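Local coordinates for PAAR motif family protein (PDB 6XRF), which probably acts as a PAAR effector at the tip of a type VI secretion spike, this chain being its alanine- and glycine-rich N-terminal part, bound here to another protein, at residues F17-M22 with A47-A52; G29-A34 with S54-G59. All blocks are in the same frame, centred on the assembly; numbering follows the deposited sequence.

Contact 1: residues F17-M22 with A47-A52; sequences FGVAAM and AAVILA
V19, the first residue of the one-turn helix 19-22, reaches across to V49 and A52 of helix 45-57, one helical turn apart. Its CB already faces them, 4.4 Å from A52 CB, and both methyls lead on from there. CG2, which lies anti to the carbonyl carbon of its own residue, comes nearer than CG1. It sits 3.4 Å from V49 O and 3.7 Å from A52 CB, bridging the backbone carbonyl at the start of that turn and the methyl at its end. The same atom meets V49 CG1 at 4.2 Å, a looser touch alongside. CG1 of V19, anti to the backbone N (chi1 -166°), takes the other branch: it lies 4.0 Å from A52 O and close to A52 CB. The small A52 methyl thus fits against both arms of the valine, and the CA atoms of V19 and A52 are 6.3 Å apart. No hydrogen bond crosses the contact; it is side-chain packing, methyls against methyls and against two backbone carbonyl oxygens, in the buried middle of an all-helical, alanine- and glycine-rich domain. Behind V19, G18 stands at the N-cap position, and its O accepts A21 N at 3.0 Å as the short helix begins. The touching side chains have further partners. V19 also packs on A28 of helix 25-37, while V49 rests on L9 of helix 3-14, so all four helices meet around this spot. V49 additionally touches an apolar side chain on the chain of another protein, consistent with an N-terminal hydrophobic segment held by a partner such as an Eag-type chaperone.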
ATOM      1  N   PHE C  17      -0.807  11.382  -8.533  1.00 49.60           N
ATOM      2  CA  PHE C  17      -1.997  11.574  -7.720  1.00 48.69           C
ATOM      3  C   PHE C  17      -2.155  10.504  -6.646  1.00 45.92           C
ATOM      4  O   PHE C  17      -3.264  10.308  -6.135  1.00 45.41           O
ATOM      5  CB  PHE C  17      -3.242  11.607  -8.612  1.00 52.01           C
ATOM      6  CG  PHE C  17      -3.227  12.709  -9.631  1.00 56.01           C
ATOM      7  CD1 PHE C  17      -3.121  14.033  -9.236  1.00 58.78           C
ATOM      8  CD2 PHE C  17      -3.333  12.425 -10.981  1.00 57.87           C
ATOM      9  CE1 PHE C  17      -3.108  15.051 -10.167  1.00 61.30           C
ATOM     10  CE2 PHE C  17      -3.324  13.440 -11.918  1.00 61.19           C
ATOM     11  CZ  PHE C  17      -3.211  14.757 -11.510  1.00 62.58           C
ATOM     12  N   GLY C  18      -1.078   9.806  -6.294  1.00 45.12           N
ATOM     13  CA  GLY C  18      -1.126   8.912  -5.157  1.00 45.45           C
ATOM     14  C   GLY C  18      -1.208   9.664  -3.841  1.00 45.43           C
ATOM     15  O   GLY C  18      -0.804  10.821  -3.722  1.00 44.67           O
ATOM     16  N   VAL C  19      -1.744   8.982  -2.824  1.00 45.57           N
ATOM     17  CA  VAL C  19      -1.966   9.632  -1.535  1.00 45.97           C
ATOM     18  C   VAL C  19      -0.650  10.155  -0.970  1.00 46.71           C
ATOM     19  O   VAL C  19      -0.518  11.341  -0.648  1.00 48.19           O
ATOM     20  CB  VAL C  19      -2.646   8.665  -0.549  1.00 46.38           C
ATOM     21  CG1 VAL C  19      -3.181   9.438   0.643  1.00 48.97           C
ATOM     22  CG2 VAL C  19      -3.767   7.896  -1.219  1.00 48.11           C
ATOM     23  N   ALA C  20       0.346   9.276  -0.845  1.00 46.22           N
ATOM     24  CA  ALA C  20       1.634   9.677  -0.290  1.00 48.60           C
ATOM     25  C   ALA C  20       2.287  10.809  -1.073  1.00 50.64           C
ATOM     26  O   ALA C  20       3.233  11.428  -0.571  1.00 51.13           O
ATOM     27  CB  ALA C  20       2.577   8.470  -0.246  1.00 49.08           C
ATOM     28  N   ALA C  21       1.807  11.096  -2.286  1.00 51.83           N
ATOM     29  CA  ALA C  21       2.400  12.134  -3.118  1.00 53.79           C
ATOM     30  C   ALA C  21       1.770  13.504  -2.908  1.00 57.36           C
ATOM     31  O   ALA C  21       2.435  14.522  -3.131  1.00 59.73           O
ATOM     32  CB  ALA C  21       2.279  11.760  -4.599  1.00 51.17           C
ATOM     33  N   MET C  22       0.507  13.556  -2.479  1.00 57.56           N
ATOM     34  CA  MET C  22      -0.226  14.811  -2.441  1.00 58.97           C
ATOM     35  C   MET C  22      -0.384  15.393  -1.044  1.00 61.37           C
ATOM     36  O   MET C  22      -0.668  16.591  -0.925  1.00 63.85           O
ATOM     37  CB  MET C  22      -1.630  14.633  -3.032  1.00 58.42           C
ATOM     38  CG  MET C  22      -1.700  13.815  -4.301  1.00 59.09           C
ATOM     39  SD  MET C  22      -3.342  13.076  -4.429  1.00 58.34           S
ATOM     40  CE  MET C  22      -4.368  14.538  -4.376  1.00 57.84           C
ATOM     41  N   ALA C  47      -8.768  -0.818  -3.168  1.00 41.21           N
ATOM     42  CA  ALA C  47      -9.903   0.073  -2.959  1.00 40.36           C
ATOM     43  C   ALA C  47      -9.613   1.101  -1.869  1.00 37.45           C
ATOM     44  O   ALA C  47      -9.947   2.283  -2.012  1.00 36.12           O
ATOM     45  CB  ALA C  47     -11.149  -0.743  -2.606  1.00 38.96           C
ATOM     46  N   ALA C  48      -8.984   0.671  -0.773  1.00 38.74           N
ATOM     47  CA  ALA C  48      -8.731   1.581   0.341  1.00 42.08           C
ATOM     48  C   ALA C  48      -7.801   2.714  -0.074  1.00 41.86           C
ATOM     49  O   ALA C  48      -8.073   3.891   0.197  1.00 40.91           O
ATOM     50  CB  ALA C  48      -8.141   0.812   1.523  1.00 44.87           C
ATOM     51  N   VAL C  49      -6.690   2.377  -0.731  1.00 41.99           N
ATOM     52  CA  VAL C  49      -5.723   3.398  -1.124  1.00 39.56           C
ATOM     53  C   VAL C  49      -6.358   4.391  -2.089  1.00 37.55           C
ATOM     54  O   VAL C  49      -6.095   5.598  -2.023  1.00 36.30           O
ATOM     55  CB  VAL C  49      -4.470   2.732  -1.724  1.00 40.70           C
ATOM     56  CG1 VAL C  49      -3.462   3.776  -2.172  1.00 40.01           C
ATOM     57  CG2 VAL C  49      -3.835   1.792  -0.706  1.00 41.65           C
ATOM     58  N   ILE C  50      -7.216   3.906  -2.991  1.00 38.30           N
ATOM     59  CA  ILE C  50      -7.898   4.798  -3.927  1.00 37.17           C
ATOM     60  C   ILE C  50      -8.738   5.818  -3.167  1.00 35.50           C
ATOM     61  O   ILE C  50      -8.642   7.029  -3.403  1.00 33.92           O
ATOM     62  CB  ILE C  50      -8.753   3.982  -4.914  1.00 35.98           C
ATOM     63  CG1 ILE C  50      -7.873   3.444  -6.048  1.00 37.26           C
ATOM     64  CG2 ILE C  50      -9.890   4.824  -5.478  1.00 35.44           C
ATOM     65  CD1 ILE C  50      -8.407   2.190  -6.698  1.00 38.45           C
ATOM     66  N   LEU C  51      -9.573   5.343  -2.241  1.00 35.67           N
ATOM     67  CA  LEU C  51     -10.439   6.248  -1.488  1.00 36.87           C
ATOM     68  C   LEU C  51      -9.622   7.257  -0.689  1.00 35.97           C
ATOM     69  O   LEU C  51      -9.997   8.432  -0.592  1.00 33.46           O
ATOM     70  CB  LEU C  51     -11.352   5.436  -0.568  1.00 37.36           C
ATOM     71  CG  LEU C  51     -12.313   6.186   0.354  1.00 36.62           C
ATOM     72  CD1 LEU C  51     -13.344   6.969  -0.438  1.00 36.07           C
ATOM     73  CD2 LEU C  51     -12.997   5.195   1.306  1.00 36.87           C
ATOM     74  N   ALA C  52      -8.501   6.816  -0.109  1.00 36.68           N
ATOM     75  CA  ALA C  52      -7.624   7.740   0.605  1.00 37.68           C
ATOM     76  C   ALA C  52      -7.191   8.892  -0.295  1.00 38.99           C
ATOM     77  O   ALA C  52      -7.079  10.039   0.159  1.00 37.33           O
ATOM     78  CB  ALA C  52      -6.406   6.987   1.141  1.00 38.03           C
TER

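Contact 2: residues G29-A34 with S54-G59; sequences GALIGA and SIAAGG
L31 of helix 25-37 packs its forked end onto I55 and A56, consecutive residues near the end of helix 45-57. Before them, S54 turns its hydroxyl back to its own helix, where OG is hydrogen-bonded to L51 O. I55 offers CG2 to L31 CD2 at 3.5 Å; the two side chains slide past each other in opposite directions. A56 follows with its methyl: A56 CB lies 3.4 Å from L31 CD1, which reaches A56 CA as well and lies farther, 4.0 Å, from I55 CG2. L31 gets there with CG anti to its carbonyl carbon (chi1 -60°) and CD1 carried outward by an extended chi2 of -173°. Beyond A57 the helix stops. G58 N still bonds to S54 O at 3.0 Å, but G58 is itself the centre of an inverse gamma turn, closed by a weak bond from G59 N to A57 O. The chain of another protein touches L31 with an aromatic side chain, and one of its polar side chains hydrogen-bonds G33 O. The contact joins the last turn of helix 45-57 to the middle of helix 25-37; L31 also touches A52, a turn earlier on helix 45-57.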
ATOM      1  N   GLY C  29      -1.304   8.609   6.104  1.00 44.72           N
ATOM      2  CA  GLY C  29      -1.571   7.473   6.968  1.00 45.65           C
ATOM      3  C   GLY C  29      -2.959   7.527   7.575  1.00 45.55           C
ATOM      4  O   GLY C  29      -3.651   6.510   7.667  1.00 45.16           O
ATOM      5  N   ALA C  30      -3.390   8.723   7.987  1.00 46.62           N
ATOM      6  CA  ALA C  30      -4.706   8.872   8.595  1.00 45.79           C
ATOM      7  C   ALA C  30      -5.815   8.635   7.578  1.00 42.22           C
ATOM      8  O   ALA C  30      -6.825   7.995   7.893  1.00 42.71           O
ATOM      9  CB  ALA C  30      -4.837  10.261   9.217  1.00 47.85           C
ATOM     10  N   LEU C  31      -5.650   9.146   6.357  1.00 42.29           N
ATOM     11  CA  LEU C  31      -6.669   8.936   5.331  1.00 42.81           C
ATOM     12  C   LEU C  31      -6.758   7.465   4.938  1.00 40.45           C
ATOM     13  O   LEU C  31      -7.860   6.922   4.795  1.00 34.22           O
ATOM     14  CB  LEU C  31      -6.370   9.808   4.113  1.00 43.81           C
ATOM     15  CG  LEU C  31      -6.330  11.314   4.388  1.00 47.37           C
ATOM     16  CD1 LEU C  31      -6.192  12.109   3.095  1.00 47.99           C
ATOM     17  CD2 LEU C  31      -7.563  11.771   5.159  1.00 50.31           C
ATOM     18  N   ILE C  32      -5.612   6.804   4.763  1.00 38.32           N
ATOM     19  CA  ILE C  32      -5.627   5.374   4.464  1.00 38.79           C
ATOM     20  C   ILE C  32      -6.271   4.602   5.610  1.00 40.03           C
ATOM     21  O   ILE C  32      -7.003   3.630   5.392  1.00 38.85           O
ATOM     22  CB  ILE C  32      -4.198   4.872   4.183  1.00 36.36           C
ATOM     23  CG1 ILE C  32      -3.662   5.468   2.879  1.00 36.74           C
ATOM     24  CG2 ILE C  32      -4.177   3.352   4.140  1.00 33.64           C
ATOM     25  CD1 ILE C  32      -2.148   5.356   2.730  1.00 37.99           C
ATOM     26  N   GLY C  33      -6.011   5.025   6.848  1.00 40.69           N
ATOM     27  CA  GLY C  33      -6.542   4.301   7.992  1.00 41.26           C
ATOM     28  C   GLY C  33      -8.053   4.384   8.092  1.00 39.43           C
ATOM     29  O   GLY C  33      -8.707   3.428   8.518  1.00 37.80           O
ATOM     30  N   ALA C  34      -8.628   5.525   7.708  1.00 39.19           N
ATOM     31  CA  ALA C  34     -10.079   5.661   7.730  1.00 40.45           C
ATOM     32  C   ALA C  34     -10.723   4.830   6.630  1.00 40.90           C
ATOM     33  O   ALA C  34     -11.752   4.181   6.853  1.00 44.23           O
ATOM     34  CB  ALA C  34     -10.472   7.131   7.582  1.00 40.57           C
ATOM     35  N   SER C  54      -8.932   9.939  -3.085  1.00 37.67           N
ATOM     36  CA  SER C  54     -10.112  10.759  -3.341  1.00 40.52           C
ATOM     37  C   SER C  54     -10.397  11.655  -2.143  1.00 41.17           C
ATOM     38  O   SER C  54     -10.721  12.838  -2.301  1.00 41.38           O
ATOM     39  CB  SER C  54     -11.319   9.879  -3.666  1.00 43.71           C
ATOM     40  OG  SER C  54     -11.900   9.325  -2.500  1.00 47.81           O
ATOM     41  N   ILE C  55     -10.271  11.110  -0.929  1.00 40.80           N
ATOM     42  CA  ILE C  55     -10.404  11.935   0.269  1.00 40.19           C
ATOM     43  C   ILE C  55      -9.384  13.064   0.240  1.00 40.92           C
ATOM     44  O   ILE C  55      -9.728  14.242   0.380  1.00 42.39           O
ATOM     45  CB  ILE C  55     -10.249  11.078   1.538  1.00 36.90           C
ATOM     46  CG1 ILE C  55     -11.416  10.101   1.665  1.00 35.73           C
ATOM     47  CG2 ILE C  55     -10.137  11.977   2.771  1.00 35.68           C
ATOM     48  CD1 ILE C  55     -11.264   9.122   2.812  1.00 36.16           C
ATOM     49  N   ALA C  56      -8.108  12.719   0.055  1.00 41.40           N
ATOM     50  CA  ALA C  56      -7.066  13.741   0.074  1.00 42.26           C
ATOM     51  C   ALA C  56      -7.323  14.800  -0.990  1.00 44.60           C
ATOM     52  O   ALA C  56      -7.064  15.992  -0.772  1.00 43.93           O
ATOM     53  CB  ALA C  56      -5.693  13.100  -0.125  1.00 40.39           C
ATOM     54  N   ALA C  57      -7.853  14.386  -2.152  1.00 46.86           N
ATOM     55  CA  ALA C  57      -8.053  15.325  -3.251  1.00 47.80           C
ATOM     56  C   ALA C  57      -9.187  16.299  -2.961  1.00 51.20           C
ATOM     57  O   ALA C  57      -9.115  17.478  -3.337  1.00 51.04           O
ATOM     58  CB  ALA C  57      -8.334  14.566  -4.545  1.00 48.48           C
ATOM     59  N   GLY C  58     -10.249  15.825  -2.318  1.00 55.78           N
ATOM     60  CA  GLY C  58     -11.337  16.701  -1.941  1.00 61.19           C
ATOM     61  C   GLY C  58     -11.033  17.455  -0.665  1.00 66.60           C
ATOM     62  O   GLY C  58     -11.653  17.201   0.372  1.00 69.20           O
ATOM     63  N   GLY C  59     -10.073  18.374  -0.729  1.00 67.74           N
ATOM     64  CA  GLY C  59      -9.665  19.147   0.430  1.00 67.44           C
ATOM     65  C   GLY C  59      -8.470  20.037   0.145  1.00 66.23           C
ATOM     66  O   GLY C  59      -7.950  20.050  -0.969  1.00 66.11           O
TER

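The centres of contacts 1 and 2 lie 7 Å apart, and helix 45-57 serves both: residues 47-52 meet the short helix 19-22, and its last turn meets helix 25-37. Along the chain the segments alternate, 17-22, 29-34, 47-52, then 54-59, so the last helix returns to pack against both earlier ones. The two contacts touch directly, A52 CB lying 3.6 Å from I32 CG1 and M22 CE 3.9 Å from A57 CA. Contact 1 is buried near the centre of the chain, contact 2 farther out and partly buried. Together they tie the helices after 3-14 into one small bundle, which the partner protein also contacts.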